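Local coordinates for protein cyclin homolog (PDB 2F2C) that acts as a viral D-type cyclin that modulates the host cell cycle and may contribute to cell transformation and rapid T-cell proliferation during latent infection, at residues A[28-33]-A[148-153]; A[58-63]-A[247-252]; A[159-164]-A[168-173]. All coordinates share one frame; numbering follows the deposited sequence.

In the fold
Contacts 1 and 2 each join a helix early in the chain to a loop of its C-terminal half, whereas contact 3 is local, pairing helix 156-162 with helix 170-184 through segments only three residues apart. The segments of contacts 1 and 2 alternate along the sequence, and their centres, about 24 Å apart, lie on opposite sides of the chain's centre. Contact 3 follows contact 1 and falls between the two segments of contact 2; its centre is about 20 Å from that of contact 1 and about 27 Å from that of contact 2. In this all-helical chain with two cyclin-family regions, the two long-range contacts tie early and late parts together at separate places, while contact 3 packs the later region internally.

Contact 1: A[28-33]-A[148-153]; sequences KLRELL and EAVLAT
Val150 meets the end of helix 21-31 with one methyl branch: its CG2 lies 3.8 Å from the backbone C of Arg30 and 3.7 Å from the backbone N of Glu31, against the peptide link between the two residues. The same methyl is 3.9 Å from CB of Arg30, and the two side chains cross at about a right angle. Val150 CG2 has this position because it stands anti to its own carbonyl carbon, with CG1 anti to the backbone N (chi1 169°).

The Arg30 chain bends at chi3 (-33°), and its NH2 lies 4.1 Å from Val150 CG2. That approach is oblique to the guanidinium plane. No hydrogen bond joins the segments, and the 133 Å² they bury comes from van der Waals packing around a single valine.

Further out, the carboxylate of Glu31 finds partners beyond the two segments: OE1 bonds to Ser194 OG and Gly196 N. Val150 and Glu31 both touch Pro195 and Phe155, so the packing extends beyond the pair. Arg30 also packs on a polar side chain of another protein's chain. This buried contact links a helix of the N-terminal cyclin region to the loop leading into the later viral-cyclin region: the last turn of helix 21-31 meets the connection between helices 129-142 and 156-162, beside the start of helix 195-208, while Ala149 packs on helix 72-83.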
ATOM      1  N   LYS A  28      11.261   1.309 -10.567  1.00 72.12           N
ATOM      2  CA  LYS A  28      11.923   2.182 -11.538  1.00 72.40           C
ATOM      3  C   LYS A  28      10.907   2.945 -12.384  1.00 73.04           C
ATOM      4  O   LYS A  28      11.103   4.124 -12.680  1.00 73.94           O
ATOM      5  CB  LYS A  28      12.796   1.385 -12.489  1.00 71.90           C
ATOM      6  CG  LYS A  28      14.004   0.706 -11.900  1.00 71.02           C
ATOM      7  CD  LYS A  28      14.357  -0.370 -12.896  1.00 71.52           C
ATOM      8  CE  LYS A  28      15.792  -0.760 -12.924  1.00 71.75           C
ATOM      9  NZ  LYS A  28      16.181  -1.006 -14.367  1.00 72.98           N
ATOM     10  N   LEU A  29       9.836   2.280 -12.797  1.00 73.42           N
ATOM     11  CA  LEU A  29       8.840   2.920 -13.656  1.00 73.91           C
ATOM     12  C   LEU A  29       8.090   4.009 -12.912  1.00 74.52           C
ATOM     13  O   LEU A  29       8.015   5.135 -13.388  1.00 74.31           O
ATOM     14  CB  LEU A  29       7.853   1.886 -14.189  1.00 74.08           C
ATOM     15  CG  LEU A  29       7.744   1.760 -15.709  1.00 73.60           C
ATOM     16  CD1 LEU A  29       7.052   0.457 -16.098  1.00 71.33           C
ATOM     17  CD2 LEU A  29       7.048   2.983 -16.324  1.00 74.53           C
ATOM     18  N   ARG A  30       7.563   3.677 -11.732  1.00 75.66           N
ATOM     19  CA  ARG A  30       6.809   4.631 -10.906  1.00 76.41           C
ATOM     20  C   ARG A  30       7.720   5.740 -10.364  1.00 77.93           C
ATOM     21  O   ARG A  30       7.273   6.864 -10.084  1.00 77.95           O
ATOM     22  CB  ARG A  30       6.033   3.931  -9.787  1.00 76.12           C
ATOM     23  CG  ARG A  30       5.010   2.864 -10.270  1.00 75.77           C
ATOM     24  CD  ARG A  30       4.104   2.284  -9.178  1.00 74.92           C
ATOM     25  NE  ARG A  30       4.816   2.219  -7.909  1.00 75.84           N
ATOM     26  CZ  ARG A  30       5.412   1.148  -7.419  1.00 74.60           C
ATOM     27  NH1 ARG A  30       5.361  -0.005  -8.054  1.00 75.84           N
ATOM     28  NH2 ARG A  30       6.051   1.231  -6.273  1.00 73.90           N
ATOM     29  N   GLU A  31       9.007   5.437 -10.246  1.00 79.49           N
ATOM     30  CA  GLU A  31       9.998   6.483 -10.018  1.00 81.83           C
ATOM     31  C   GLU A  31       9.876   7.574 -11.114  1.00 82.12           C
ATOM     32  O   GLU A  31       9.852   8.760 -10.787  1.00 82.65           O
ATOM     33  CB  GLU A  31      11.394   5.865  -9.971  1.00 81.34           C
ATOM     34  CG  GLU A  31      12.534   6.777  -9.564  1.00 84.38           C
ATOM     35  CD  GLU A  31      13.876   6.034  -9.522  1.00 85.25           C
ATOM     36  OE1 GLU A  31      14.829   6.479  -8.832  1.00 88.65           O
ATOM     37  OE2 GLU A  31      13.984   4.972 -10.177  1.00 90.46           O
ATOM     38  N   LEU A  32       9.739   7.194 -12.394  1.00 82.51           N
ATOM     39  CA  LEU A  32       9.667   8.195 -13.475  1.00 83.02           C
ATOM     40  C   LEU A  32       8.426   9.088 -13.407  1.00 83.74           C
ATOM     41  O   LEU A  32       8.196   9.900 -14.303  1.00 83.76           O
ATOM     42  CB  LEU A  32       9.762   7.560 -14.879  1.00 82.76           C
ATOM     43  CG  LEU A  32      10.873   6.575 -15.267  1.00 81.88           C
ATOM     44  CD1 LEU A  32      10.683   6.114 -16.699  1.00 80.24           C
ATOM     45  CD2 LEU A  32      12.262   7.144 -15.068  1.00 81.20           C
ATOM     46  N   LEU A  33       7.624   8.936 -12.360  1.00 84.67           N
ATOM     47  CA  LEU A  33       6.417   9.747 -12.212  1.00 85.82           C
ATOM     48  C   LEU A  33       6.695  11.081 -11.519  1.00 86.41           C
ATOM     49  O   LEU A  33       6.415  12.123 -12.093  1.00 87.14           O
ATOM     50  CB  LEU A  33       5.292   8.990 -11.486  1.00 85.90           C
ATOM     51  CG  LEU A  33       4.540   7.836 -12.164  1.00 85.99           C
ATOM     52  CD1 LEU A  33       3.811   7.014 -11.094  1.00 86.11           C
ATOM     53  CD2 LEU A  33       3.560   8.314 -13.234  1.00 85.25           C
ATOM     54  N   GLU A 148       1.354   9.399  -1.693  1.00 70.39           N
ATOM     55  CA  GLU A 148       2.325   8.317  -1.867  1.00 70.24           C
ATOM     56  C   GLU A 148       3.425   8.670  -2.904  1.00 70.07           C
ATOM     57  O   GLU A 148       3.303   9.672  -3.638  1.00 69.83           O
ATOM     58  CB  GLU A 148       1.555   7.054  -2.268  1.00 70.23           C
ATOM     59  CG  GLU A 148       2.194   5.732  -1.903  1.00 71.73           C
ATOM     60  CD  GLU A 148       2.693   5.671  -0.458  1.00 73.48           C
ATOM     61  OE1 GLU A 148       3.869   6.074  -0.192  1.00 71.31           O
ATOM     62  OE2 GLU A 148       1.913   5.184   0.402  1.00 73.21           O
ATOM     63  N   ALA A 149       4.491   7.860  -2.944  1.00 69.86           N
ATOM     64  CA  ALA A 149       5.672   8.077  -3.819  1.00 70.22           C
ATOM     65  C   ALA A 149       6.688   6.943  -3.715  1.00 70.32           C
ATOM     66  O   ALA A 149       6.752   6.253  -2.711  1.00 70.82           O
ATOM     67  CB  ALA A 149       6.368   9.398  -3.489  1.00 69.93           C
ATOM     68  N   VAL A 150       7.504   6.749  -4.739  1.00 70.62           N
ATOM     69  CA  VAL A 150       8.596   5.804  -4.576  1.00 71.09           C
ATOM     70  C   VAL A 150       9.635   6.389  -3.587  1.00 71.50           C
ATOM     71  O   VAL A 150      10.146   7.485  -3.799  1.00 71.55           O
ATOM     72  CB  VAL A 150       9.255   5.438  -5.906  1.00 70.75           C
ATOM     73  CG1 VAL A 150      10.537   4.666  -5.648  1.00 71.25           C
ATOM     74  CG2 VAL A 150       8.324   4.606  -6.737  1.00 69.82           C
ATOM     75  N   LEU A 151       9.914   5.661  -2.508  1.00 71.68           N
ATOM     76  CA  LEU A 151      10.855   6.115  -1.486  1.00 72.07           C
ATOM     77  C   LEU A 151      12.176   5.413  -1.653  1.00 72.38           C
ATOM     78  O   LEU A 151      12.200   4.199  -1.893  1.00 72.59           O
ATOM     79  CB  LEU A 151      10.335   5.768  -0.096  1.00 71.90           C
ATOM     80  CG  LEU A 151       8.960   6.308   0.207  1.00 71.90           C
ATOM     81  CD1 LEU A 151       8.568   5.925   1.623  1.00 70.72           C
ATOM     82  CD2 LEU A 151       9.033   7.807   0.036  1.00 72.16           C
ATOM     83  N   ALA A 152      13.271   6.147  -1.472  1.00 72.25           N
ATOM     84  CA  ALA A 152      14.598   5.550  -1.566  1.00 72.72           C
ATOM     85  C   ALA A 152      14.515   4.203  -0.874  1.00 73.02           C
ATOM     86  O   ALA A 152      15.092   3.205  -1.291  1.00 73.81           O
ATOM     87  CB  ALA A 152      15.626   6.425  -0.889  1.00 71.94           C
ATOM     88  N   THR A 153      13.717   4.171   0.166  1.00 72.96           N
ATOM     89  CA  THR A 153      13.766   3.089   1.078  1.00 72.87           C
ATOM     90  C   THR A 153      13.032   1.845   0.576  1.00 73.05           C
ATOM     91  O   THR A 153      13.267   0.750   1.079  1.00 73.34           O
ATOM     92  CB  THR A 153      13.299   3.612   2.433  1.00 72.42           C
ATOM     93  OG1 THR A 153      14.050   2.951   3.441  1.00 74.13           O
ATOM     94  CG2 THR A 153      11.894   3.266   2.710  1.00 71.28           C
TER

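Contact 2: A[58-63]-A[247-252]; sequences WMHLLC and SLYDLE
His60 and Tyr249 form the aromatic half of this contact, Leu61 and Leu251 the aliphatic half. In the aromatic pair, CD2 of His60 approaches CE1 of Tyr249 to 4.0 Å. The centroids of the His60 and Tyr249 rings are 5.7 Å apart and the planes are inclined at 65°, an inclined pairing that touches through one carbon of each ring. Both CB atoms point at the other segment, CG is anti to the backbone N in each residue (chi1 -176° for His60), and the two side chains cross at about a right angle.

In the aliphatic pair the methyls meet at the branch ends: Leu61 CD1 is 3.9 Å from Leu251 CD2, and Leu61 CD2 is 4.2 Å from that same methyl. Leu251 CD1 also lies 4.2 Å from Leu61 CD1, so both branches of both residues take part. Leu251 is exposed, placing this pair nearer the surface than the buried His60.

Polar bonding shapes the loop without crossing the contact. Asp250 OD1 accepts from the backbone N of Glu252 at 3.3 Å, closing an Asx turn around Leu251. The carboxylate oxygen is met from above its plane, 52° out of it.

Other partners extend the aromatic group: Tyr249 makes a cation-pi contact with Lys183, and His60 packs edge-to-face with Phe73. His60 and Leu61, consecutive on helix 49-65, meet the loop after helix 232-247, setting the C-terminal end of the chain against a helix of the N-terminal cyclin region. His60 also touches Cys182 and Lys183 of helix 170-184, and neighbouring Met59 packs against helices 72-83 and 94-109.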
ATOM      1  N   TRP A  58      14.790  17.969  12.762  1.00 67.67           N
ATOM      2  CA  TRP A  58      13.761  17.802  13.757  1.00 68.02           C
ATOM      3  C   TRP A  58      12.776  16.701  13.335  1.00 68.40           C
ATOM      4  O   TRP A  58      12.506  15.779  14.106  1.00 68.92           O
ATOM      5  CB  TRP A  58      13.063  19.131  13.981  1.00 68.34           C
ATOM      6  CG  TRP A  58      11.938  19.106  14.955  1.00 68.66           C
ATOM      7  CD1 TRP A  58      12.022  18.984  16.316  1.00 69.29           C
ATOM      8  CD2 TRP A  58      10.555  19.257  14.654  1.00 68.11           C
ATOM      9  NE1 TRP A  58      10.768  19.037  16.878  1.00 68.87           N
ATOM     10  CE2 TRP A  58       9.848  19.202  15.878  1.00 69.11           C
ATOM     11  CE3 TRP A  58       9.833  19.435  13.472  1.00 68.14           C
ATOM     12  CZ2 TRP A  58       8.459  19.312  15.945  1.00 70.11           C
ATOM     13  CZ3 TRP A  58       8.453  19.534  13.534  1.00 68.84           C
ATOM     14  CH2 TRP A  58       7.778  19.475  14.761  1.00 69.59           C
ATOM     15  N   MET A  59      12.248  16.779  12.115  1.00 68.46           N
ATOM     16  CA  MET A  59      11.312  15.764  11.616  1.00 68.57           C
ATOM     17  C   MET A  59      11.899  14.338  11.778  1.00 68.14           C
ATOM     18  O   MET A  59      11.211  13.396  12.216  1.00 66.85           O
ATOM     19  CB  MET A  59      10.962  16.058  10.158  1.00 68.33           C
ATOM     20  CG  MET A  59      10.207  17.380   9.926  1.00 68.55           C
ATOM     21  SD  MET A  59       9.916  17.738   8.146  1.00 70.42           S
ATOM     22  CE  MET A  59       9.069  16.239   7.584  1.00 67.45           C
ATOM     23  N   HIS A  60      13.188  14.214  11.450  1.00 68.13           N
ATOM     24  CA  HIS A  60      13.927  12.982  11.677  1.00 68.36           C
ATOM     25  C   HIS A  60      13.952  12.552  13.145  1.00 68.45           C
ATOM     26  O   HIS A  60      13.608  11.405  13.471  1.00 68.56           O
ATOM     27  CB  HIS A  60      15.352  13.070  11.150  1.00 68.02           C
ATOM     28  CG  HIS A  60      16.106  11.788  11.292  1.00 68.47           C
ATOM     29  ND1 HIS A  60      16.129  10.827  10.306  1.00 67.42           N
ATOM     30  CD2 HIS A  60      16.829  11.288  12.323  1.00 69.88           C
ATOM     31  CE1 HIS A  60      16.849   9.795  10.713  1.00 67.78           C
ATOM     32  NE2 HIS A  60      17.283  10.050  11.935  1.00 70.74           N
ATOM     33  N   LEU A  61      14.367  13.460  14.025  1.00 68.42           N
ATOM     34  CA  LEU A  61      14.434  13.137  15.447  1.00 68.65           C
ATOM     35  C   LEU A  61      13.103  12.553  15.904  1.00 69.01           C
ATOM     36  O   LEU A  61      13.058  11.544  16.609  1.00 68.91           O
ATOM     37  CB  LEU A  61      14.786  14.364  16.281  1.00 67.80           C
ATOM     38  CG  LEU A  61      15.117  14.077  17.743  1.00 67.51           C
ATOM     39  CD1 LEU A  61      16.343  13.175  17.860  1.00 66.54           C
ATOM     40  CD2 LEU A  61      15.333  15.378  18.498  1.00 67.46           C
ATOM     41  N   LEU A  62      12.032  13.199  15.461  1.00 69.66           N
ATOM     42  CA  LEU A  62      10.686  12.885  15.851  1.00 70.62           C
ATOM     43  C   LEU A  62      10.324  11.427  15.500  1.00 71.81           C
ATOM     44  O   LEU A  62       9.776  10.693  16.354  1.00 72.54           O
ATOM     45  CB  LEU A  62       9.766  13.871  15.156  1.00 70.37           C
ATOM     46  CG  LEU A  62       8.511  14.409  15.819  1.00 70.38           C
ATOM     47  CD1 LEU A  62       8.677  14.612  17.288  1.00 70.04           C
ATOM     48  CD2 LEU A  62       8.160  15.727  15.148  1.00 71.38           C
ATOM     49  N   CYS A  63      10.656  11.005  14.273  1.00 72.10           N
ATOM     50  CA  CYS A  63      10.426   9.634  13.828  1.00 72.58           C
ATOM     51  C   CYS A  63      11.314   8.638  14.565  1.00 72.89           C
ATOM     52  O   CYS A  63      10.847   7.585  14.997  1.00 73.55           O
ATOM     53  CB  CYS A  63      10.664   9.510  12.333  1.00 72.67           C
ATOM     54  SG  CYS A  63       9.633  10.606  11.332  1.00 73.53           S
ATOM     55  N   SER A 247      27.468  11.499   7.378  1.00 70.33           N
ATOM     56  CA  SER A 247      28.426  12.188   8.265  1.00 71.07           C
ATOM     57  C   SER A 247      27.905  13.515   8.787  1.00 71.51           C
ATOM     58  O   SER A 247      28.155  13.860   9.935  1.00 72.10           O
ATOM     59  CB  SER A 247      29.746  12.492   7.546  1.00 70.87           C
ATOM     60  OG  SER A 247      30.352  11.326   7.037  1.00 71.62           O
ATOM     61  N   LEU A 248      27.204  14.264   7.938  1.00 71.92           N
ATOM     62  CA  LEU A 248      26.832  15.650   8.235  1.00 72.24           C
ATOM     63  C   LEU A 248      25.776  15.814   9.317  1.00 72.58           C
ATOM     64  O   LEU A 248      25.514  16.934   9.760  1.00 72.78           O
ATOM     65  CB  LEU A 248      26.392  16.376   6.956  1.00 72.20           C
ATOM     66  CG  LEU A 248      27.409  17.349   6.342  1.00 72.14           C
ATOM     67  CD1 LEU A 248      28.848  16.897   6.550  1.00 71.39           C
ATOM     68  CD2 LEU A 248      27.118  17.569   4.864  1.00 72.03           C
ATOM     69  N   TYR A 249      25.174  14.703   9.726  1.00 72.78           N
ATOM     70  CA  TYR A 249      24.126  14.698  10.732  1.00 73.30           C
ATOM     71  C   TYR A 249      24.609  15.260  12.077  1.00 73.91           C
ATOM     72  O   TYR A 249      25.719  14.941  12.537  1.00 73.95           O
ATOM     73  CB  TYR A 249      23.607  13.271  10.884  1.00 73.54           C
ATOM     74  CG  TYR A 249      22.593  13.107  11.969  1.00 73.58           C
ATOM     75  CD1 TYR A 249      21.255  13.440  11.755  1.00 72.54           C
ATOM     76  CD2 TYR A 249      22.967  12.623  13.222  1.00 73.04           C
ATOM     77  CE1 TYR A 249      20.314  13.300  12.768  1.00 72.56           C
ATOM     78  CE2 TYR A 249      22.038  12.473  14.230  1.00 73.48           C
ATOM     79  CZ  TYR A 249      20.712  12.812  13.995  1.00 73.34           C
ATOM     80  OH  TYR A 249      19.791  12.663  15.003  1.00 75.26           O
ATOM     81  N   ASP A 250      23.783  16.097  12.705  1.00 74.37           N
ATOM     82  CA  ASP A 250      24.233  16.896  13.861  1.00 75.12           C
ATOM     83  C   ASP A 250      23.038  17.520  14.607  1.00 75.36           C
ATOM     84  O   ASP A 250      22.425  18.471  14.120  1.00 75.47           O
ATOM     85  CB  ASP A 250      25.224  17.990  13.396  1.00 74.81           C
ATOM     86  CG  ASP A 250      26.116  18.544  14.539  1.00 76.73           C
ATOM     87  OD1 ASP A 250      25.882  18.236  15.737  1.00 77.72           O
ATOM     88  OD2 ASP A 250      27.092  19.313  14.323  1.00 76.71           O
ATOM     89  N   LEU A 251      22.709  16.993  15.788  1.00 75.71           N
ATOM     90  CA  LEU A 251      21.607  17.553  16.578  1.00 75.96           C
ATOM     91  C   LEU A 251      21.926  18.961  17.094  1.00 76.36           C
ATOM     92  O   LEU A 251      21.024  19.768  17.291  1.00 76.88           O
ATOM     93  CB  LEU A 251      21.172  16.611  17.712  1.00 75.55           C
ATOM     94  CG  LEU A 251      20.457  15.337  17.237  1.00 75.67           C
ATOM     95  CD1 LEU A 251      20.335  14.276  18.327  1.00 75.12           C
ATOM     96  CD2 LEU A 251      19.088  15.641  16.646  1.00 75.29           C
ATOM     97  N   GLU A 252      23.206  19.263  17.276  1.00 76.40           N
ATOM     98  CA  GLU A 252      23.627  20.602  17.671  1.00 76.97           C
ATOM     99  C   GLU A 252      22.959  21.719  16.860  1.00 76.85           C
ATOM    100  O   GLU A 252      22.783  22.821  17.368  1.00 76.99           O
ATOM    101  CB  GLU A 252      25.155  20.738  17.605  1.00 76.68           C
ATOM    102  CG  GLU A 252      25.904  20.035  18.734  1.00 77.16           C
ATOM    103  CD  GLU A 252      27.396  19.853  18.454  1.00 78.24           C
ATOM    104  OE1 GLU A 252      27.750  19.426  17.325  1.00 80.57           O
ATOM    105  OE2 GLU A 252      28.230  20.126  19.359  1.00 78.58           O
TER

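Contact 3: A[159-164]-A[168-173]; sequences LCNALK and DLWPQL
Trp170 reaches from the first turn of helix 170-184 toward Cys160 and Asn161 of helix 156-162, and its indole makes most of the contact. From CB, the side chain leaves with CG anti to the carbonyl carbon (chi1 -66°), directing the ring system across the gap between the helices. Cys160 CB sits over one face of the Trp170 five-membered ring, 4.2 Å from its centroid and 26° off the normal, which is the geometry of a CH-pi contact. Cys160 CB is offset toward the rim, nearest to Trp170 NE1 at 3.8 Å. The sulfur lies above the ring too, but more distantly: Cys160 SG is 4.9 Å from the centroid of the Trp170 five-membered ring.

Farther along the indole, Trp170 CZ2 lies 3.8 Å from CA of Asn161. At the outer end of the six-membered ring, Trp170 CH2 is 3.8 Å from Asn161 CB and 4.1 Å from Asn161 OD1, an oxygen that has a weak hydrogen bond from Lys19 NZ. The asparagine amide stands almost perpendicular to the indole, at 88°, so the two flat groups do not stack. Leu173, nearly one turn after Trp170, adds an apolar touch, its CD2 4.3 Å from Cys160 SG.

Helix 156-162 ends in a Schellman motif, Ile165 N to Cys160 O and Lys164 N to Asn161 O, with Lys164 as the C-prime residue. Asn161 O also accepts from Lys164 NZ at 3.1 Å; the two donors approach from opposite faces of the carbonyl plane.

Trp170 NE1 is hydrogen-bonded to Ile165 O in the intervening turn, which satisfies the buried indole N-H and limits rotation of the ring. Chemically, the interface is therefore carried by dispersion and CH-pi packing: no hydrogen bond crosses between the segments, and the bonds described hold the ring and the helix end in place.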
ATOM      1  N   LEU A 159      16.778  -4.597  -4.432  1.00 71.86           N
ATOM      2  CA  LEU A 159      18.186  -4.516  -4.841  1.00 71.82           C
ATOM      3  C   LEU A 159      18.995  -5.671  -4.274  1.00 71.93           C
ATOM      4  O   LEU A 159      19.753  -6.311  -5.028  1.00 71.87           O
ATOM      5  CB  LEU A 159      18.834  -3.169  -4.485  1.00 71.88           C
ATOM      6  CG  LEU A 159      18.320  -1.964  -5.268  1.00 71.40           C
ATOM      7  CD1 LEU A 159      19.105  -0.731  -4.898  1.00 71.86           C
ATOM      8  CD2 LEU A 159      18.392  -2.235  -6.758  1.00 70.06           C
ATOM      9  N   CYS A 160      18.821  -5.939  -2.970  1.00 71.44           N
ATOM     10  CA  CYS A 160      19.455  -7.096  -2.309  1.00 71.73           C
ATOM     11  C   CYS A 160      19.204  -8.422  -3.021  1.00 71.27           C
ATOM     12  O   CYS A 160      20.132  -9.198  -3.229  1.00 71.04           O
ATOM     13  CB  CYS A 160      18.982  -7.235  -0.861  1.00 72.19           C
ATOM     14  SG  CYS A 160      19.599  -5.968   0.242  1.00 74.22           S
ATOM     15  N   ASN A 161      17.942  -8.680  -3.362  1.00 71.12           N
ATOM     16  CA  ASN A 161      17.568  -9.877  -4.101  1.00 71.14           C
ATOM     17  C   ASN A 161      18.212  -9.936  -5.485  1.00 70.89           C
ATOM     18  O   ASN A 161      18.767 -10.963  -5.864  1.00 71.21           O
ATOM     19  CB  ASN A 161      16.051  -9.985  -4.234  1.00 71.36           C
ATOM     20  CG  ASN A 161      15.634 -11.192  -5.034  1.00 71.71           C
ATOM     21  OD1 ASN A 161      15.650 -12.318  -4.538  1.00 73.31           O
ATOM     22  ND2 ASN A 161      15.281 -10.971  -6.287  1.00 72.55           N
ATOM     23  N   ALA A 162      18.149  -8.837  -6.230  1.00 70.43           N
ATOM     24  CA  ALA A 162      18.772  -8.779  -7.546  1.00 70.07           C
ATOM     25  C   ALA A 162      20.316  -8.918  -7.538  1.00 70.12           C
ATOM     26  O   ALA A 162      20.895  -9.532  -8.445  1.00 69.78           O
ATOM     27  CB  ALA A 162      18.334  -7.534  -8.267  1.00 70.05           C
ATOM     28  N   LEU A 163      20.990  -8.376  -6.524  1.00 70.20           N
ATOM     29  CA  LEU A 163      22.441  -8.597  -6.405  1.00 70.46           C
ATOM     30  C   LEU A 163      22.738  -9.971  -5.832  1.00 70.70           C
ATOM     31  O   LEU A 163      23.873 -10.244  -5.432  1.00 70.19           O
ATOM     32  CB  LEU A 163      23.108  -7.551  -5.524  1.00 70.46           C
ATOM     33  CG  LEU A 163      22.944  -6.076  -5.874  1.00 71.12           C
ATOM     34  CD1 LEU A 163      22.951  -5.280  -4.574  1.00 71.70           C
ATOM     35  CD2 LEU A 163      23.996  -5.576  -6.854  1.00 69.86           C
ATOM     36  N   LYS A 164      21.696 -10.808  -5.774  1.00 71.24           N
ATOM     37  CA  LYS A 164      21.766 -12.200  -5.327  1.00 72.02           C
ATOM     38  C   LYS A 164      22.459 -12.426  -3.971  1.00 72.09           C
ATOM     39  O   LYS A 164      23.075 -13.470  -3.749  1.00 72.54           O
ATOM     40  CB  LYS A 164      22.363 -13.101  -6.425  1.00 72.50           C
ATOM     41  CG  LYS A 164      21.495 -13.231  -7.687  1.00 74.69           C
ATOM     42  CD  LYS A 164      20.637 -14.515  -7.694  1.00 79.24           C
ATOM     43  CE  LYS A 164      19.301 -14.391  -6.893  1.00 81.32           C
ATOM     44  NZ  LYS A 164      18.298 -13.507  -7.582  1.00 82.53           N
ATOM     45  N   ASP A 168      19.516 -14.671   4.278  1.00 74.98           N
ATOM     46  CA  ASP A 168      19.999 -14.673   5.674  1.00 74.89           C
ATOM     47  C   ASP A 168      20.490 -13.301   6.189  1.00 73.88           C
ATOM     48  O   ASP A 168      20.443 -13.036   7.388  1.00 73.52           O
ATOM     49  CB  ASP A 168      21.126 -15.710   5.883  1.00 75.62           C
ATOM     50  CG  ASP A 168      21.115 -16.858   4.836  1.00 78.49           C
ATOM     51  OD1 ASP A 168      20.301 -17.816   4.972  1.00 82.41           O
ATOM     52  OD2 ASP A 168      21.925 -16.916   3.872  1.00 79.65           O
ATOM     53  N   LEU A 169      20.959 -12.438   5.288  1.00 72.69           N
ATOM     54  CA  LEU A 169      21.557 -11.166   5.699  1.00 71.60           C
ATOM     55  C   LEU A 169      20.629  -9.965   5.677  1.00 70.98           C
ATOM     56  O   LEU A 169      21.038  -8.880   6.075  1.00 70.49           O
ATOM     57  CB  LEU A 169      22.803 -10.864   4.876  1.00 71.04           C
ATOM     58  CG  LEU A 169      23.900 -11.896   5.135  1.00 70.94           C
ATOM     59  CD1 LEU A 169      25.011 -11.796   4.095  1.00 69.29           C
ATOM     60  CD2 LEU A 169      24.442 -11.780   6.557  1.00 68.98           C
ATOM     61  N   TRP A 170      19.385 -10.167   5.247  1.00 70.48           N
ATOM     62  CA  TRP A 170      18.486  -9.051   4.973  1.00 70.07           C
ATOM     63  C   TRP A 170      18.070  -8.270   6.225  1.00 69.89           C
ATOM     64  O   TRP A 170      18.070  -7.039   6.183  1.00 69.81           O
ATOM     65  CB  TRP A 170      17.275  -9.491   4.158  1.00 69.91           C
ATOM     66  CG  TRP A 170      17.617  -9.937   2.784  1.00 69.53           C
ATOM     67  CD1 TRP A 170      18.864 -10.108   2.265  1.00 69.60           C
ATOM     68  CD2 TRP A 170      16.700 -10.343   1.752  1.00 70.09           C
ATOM     69  NE1 TRP A 170      18.787 -10.564   0.968  1.00 70.00           N
ATOM     70  CE2 TRP A 170      17.469 -10.717   0.625  1.00 69.52           C
ATOM     71  CE3 TRP A 170      15.303 -10.413   1.658  1.00 69.67           C
ATOM     72  CZ2 TRP A 170      16.892 -11.154  -0.574  1.00 69.03           C
ATOM     73  CZ3 TRP A 170      14.731 -10.851   0.457  1.00 69.78           C
ATOM     74  CH2 TRP A 170      15.528 -11.210  -0.639  1.00 68.96           C
ATOM     75  N   PRO A 171      17.747  -8.955   7.327  1.00 69.53           N
ATOM     76  CA  PRO A 171      17.505  -8.284   8.614  1.00 69.22           C
ATOM     77  C   PRO A 171      18.562  -7.226   8.956  1.00 69.13           C
ATOM     78  O   PRO A 171      18.238  -6.046   9.019  1.00 69.22           O
ATOM     79  CB  PRO A 171      17.562  -9.432   9.613  1.00 68.76           C
ATOM     80  CG  PRO A 171      17.088 -10.602   8.855  1.00 68.50           C
ATOM     81  CD  PRO A 171      17.573 -10.412   7.448  1.00 69.69           C
ATOM     82  N   GLN A 172      19.814  -7.633   9.132  1.00 69.16           N
ATOM     83  CA  GLN A 172      20.867  -6.692   9.521  1.00 69.77           C
ATOM     84  C   GLN A 172      21.124  -5.615   8.450  1.00 69.96           C
ATOM     85  O   GLN A 172      21.341  -4.441   8.775  1.00 70.05           O
ATOM     86  CB  GLN A 172      22.166  -7.435   9.896  1.00 69.53           C
ATOM     87  CG  GLN A 172      22.941  -7.992   8.678  1.00 71.04           C
ATOM     88  CD  GLN A 172      24.167  -8.841   9.019  1.00 70.32           C
ATOM     89  OE1 GLN A 172      24.198  -9.546  10.038  1.00 71.10           O
ATOM     90  NE2 GLN A 172      25.173  -8.787   8.148  1.00 69.54           N
ATOM     91  N   LEU A 173      21.087  -6.011   7.177  1.00 70.11           N
ATOM     92  CA  LEU A 173      21.476  -5.113   6.092  1.00 69.92           C
ATOM     93  C   LEU A 173      20.404  -4.073   5.976  1.00 69.77           C
ATOM     94  O   LEU A 173      20.693  -2.886   5.901  1.00 69.53           O
ATOM     95  CB  LEU A 173      21.624  -5.878   4.773  1.00 70.02           C
ATOM     96  CG  LEU A 173      22.868  -5.644   3.906  1.00 70.07           C
ATOM     97  CD1 LEU A 173      24.141  -5.665   4.723  1.00 69.23           C
ATOM     98  CD2 LEU A 173      22.947  -6.704   2.825  1.00 70.10           C
TER